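Local coordinates for phosphotriesterase homology protein (Escherichia coli, PDB 1BF6) that hydrolyses phosphorylated glyceryl acetates as well as aromatic acetates and propionates, using two zinc ions bound to each monomer, at residues E166-L171 against L201-Q206. Residues are numbered along the deposited sequence; the frame is centred on the assembly and turned at random.
Sequences EQLALL and LGAYVQ
L168 reaches out from helix 164-173 of this TIM-barrel hydrolase and sets the fork of its two methyls on A203, just before strand 204-207. The A203 methyl sits across the fork: CB lies 3.6 Å from L168 CD1 and 3.7 Å from L168 CD2. CD1 is shared, since on its other flank it meets L201 CD1 at 4.1 Å, where the two leucine branches pass at a slant. No hydrogen bond joins the two segments; the contact is wholly apolar and small, burying 138 Å² over both sides. L168 and A203 are buried, whereas L201 closes the outer edge of the patch at the surface and also touches L178.

In L168, CG stands anti to the carbonyl carbon (chi1 -64°) and CD1 continues the extended chain (chi2 -177°), which carries the methyl pair clear of its helix. L201 and A203 are brought to the same leucine by the turn that ends helix 192-200. There G202 adopts positive phi (103°) in a Schellman motif, and the chain swings from helix into strand.

Farther out, L168 also packs on V181 and V183 of strand 181-183 and on M198 of helix 192-200, so this leucine joins two barrel helices to the strand between them in sequence. Y204 pairs through its backbone with V181 and V183, tying the strand that follows A203 to its parallel neighbour. One residue before L168, Q167 faces the barrel strands: its OE1 bonds to T156 OG1, while NE2 bonds to T127 OG1 and to the backbone O of H157, a zinc ligand.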
# COMPACT_ATOMS: atom_id res chain seq x y z
N GLU A 166 -0.42 -13.46 -11.42
CA GLU A 166 -1.40 -13.16 -12.47
C GLU A 166 -1.50 -11.66 -12.71
O GLU A 166 -1.63 -11.21 -13.86
CB GLU A 166 -2.77 -13.73 -12.11
CG GLU A 166 -2.90 -15.25 -12.29
CD GLU A 166 -2.37 -16.06 -11.12
OE1 GLU A 166 -1.90 -15.48 -10.11
OE2 GLU A 166 -2.42 -17.30 -11.21
N GLN A 167 -1.42 -10.88 -11.63
CA GLN A 167 -1.47 -9.43 -11.74
C GLN A 167 -0.25 -8.94 -12.53
O GLN A 167 -0.36 -8.03 -13.34
CB GLN A 167 -1.41 -8.75 -10.36
CG GLN A 167 -2.58 -9.02 -9.43
CD GLN A 167 -2.44 -8.28 -8.10
OE1 GLN A 167 -1.37 -7.78 -7.77
NE2 GLN A 167 -3.53 -8.20 -7.36
N LEU A 168 0.92 -9.52 -12.23
CA LEU A 168 2.16 -9.12 -12.89
C LEU A 168 2.16 -9.47 -14.38
O LEU A 168 2.62 -8.67 -15.20
CB LEU A 168 3.38 -9.74 -12.19
CG LEU A 168 3.63 -9.29 -10.74
CD1 LEU A 168 4.91 -9.95 -10.23
CD2 LEU A 168 3.75 -7.77 -10.68
N ALA A 169 1.66 -10.67 -14.70
CA ALA A 169 1.57 -11.14 -16.09
C ALA A 169 0.64 -10.21 -16.89
O ALA A 169 0.94 -9.86 -18.04
CB ALA A 169 1.05 -12.57 -16.12
N LEU A 170 -0.48 -9.81 -16.28
CA LEU A 170 -1.44 -8.91 -16.93
C LEU A 170 -0.81 -7.53 -17.19
O LEU A 170 -0.89 -6.98 -18.30
CB LEU A 170 -2.69 -8.76 -16.05
CG LEU A 170 -3.85 -7.92 -16.62
CD1 LEU A 170 -4.38 -8.56 -17.90
CD2 LEU A 170 -4.97 -7.83 -15.60
N LEU A 171 -0.14 -6.99 -16.17
CA LEU A 171 0.48 -5.68 -16.30
C LEU A 171 1.62 -5.69 -17.33
O LEU A 171 1.72 -4.78 -18.15
CB LEU A 171 0.95 -5.17 -14.94
CG LEU A 171 -0.17 -4.84 -13.95
CD1 LEU A 171 0.41 -4.55 -12.57
CD2 LEU A 171 -0.98 -3.64 -14.44
N LEU A 201 10.61 -11.93 -11.54
CA LEU A 201 10.05 -11.20 -12.68
C LEU A 201 10.44 -9.72 -12.62
O LEU A 201 10.20 -8.98 -13.57
CB LEU A 201 8.52 -11.34 -12.74
CG LEU A 201 7.91 -12.72 -13.01
CD1 LEU A 201 6.38 -12.63 -12.96
CD2 LEU A 201 8.38 -13.26 -14.36
N GLY A 202 10.99 -9.30 -11.48
CA GLY A 202 11.42 -7.92 -11.32
C GLY A 202 10.54 -6.99 -10.51
O GLY A 202 10.83 -5.80 -10.39
N ALA A 203 9.46 -7.52 -9.94
CA ALA A 203 8.55 -6.72 -9.14
C ALA A 203 9.00 -6.61 -7.67
O ALA A 203 9.92 -7.33 -7.24
CB ALA A 203 7.14 -7.31 -9.22
N TYR A 204 8.44 -5.62 -6.96
CA TYR A 204 8.69 -5.45 -5.52
C TYR A 204 7.52 -6.15 -4.82
O TYR A 204 6.43 -6.28 -5.40
CB TYR A 204 8.70 -3.99 -5.10
CG TYR A 204 9.98 -3.25 -5.43
CD1 TYR A 204 10.27 -2.88 -6.74
CD2 TYR A 204 10.87 -2.88 -4.42
CE1 TYR A 204 11.41 -2.15 -7.04
CE2 TYR A 204 12.02 -2.14 -4.70
CZ TYR A 204 12.29 -1.78 -6.03
OH TYR A 204 13.41 -1.05 -6.33
N VAL A 205 7.77 -6.66 -3.62
CA VAL A 205 6.75 -7.35 -2.82
C VAL A 205 6.61 -6.66 -1.46
O VAL A 205 7.56 -6.04 -0.96
CB VAL A 205 7.07 -8.85 -2.63
CG1 VAL A 205 6.98 -9.59 -3.96
CG2 VAL A 205 8.46 -9.03 -1.99
N GLN A 206 5.41 -6.74 -0.89
CA GLN A 206 5.16 -6.11 0.40
C GLN A 206 4.63 -7.02 1.50
O GLN A 206 3.80 -7.90 1.27
CB GLN A 206 4.20 -4.95 0.23
CG GLN A 206 4.81 -3.79 -0.50
CD GLN A 206 3.82 -2.71 -0.82
OE1 GLN A 206 2.64 -2.74 -0.41
NE2 GLN A 206 4.28 -1.74 -1.60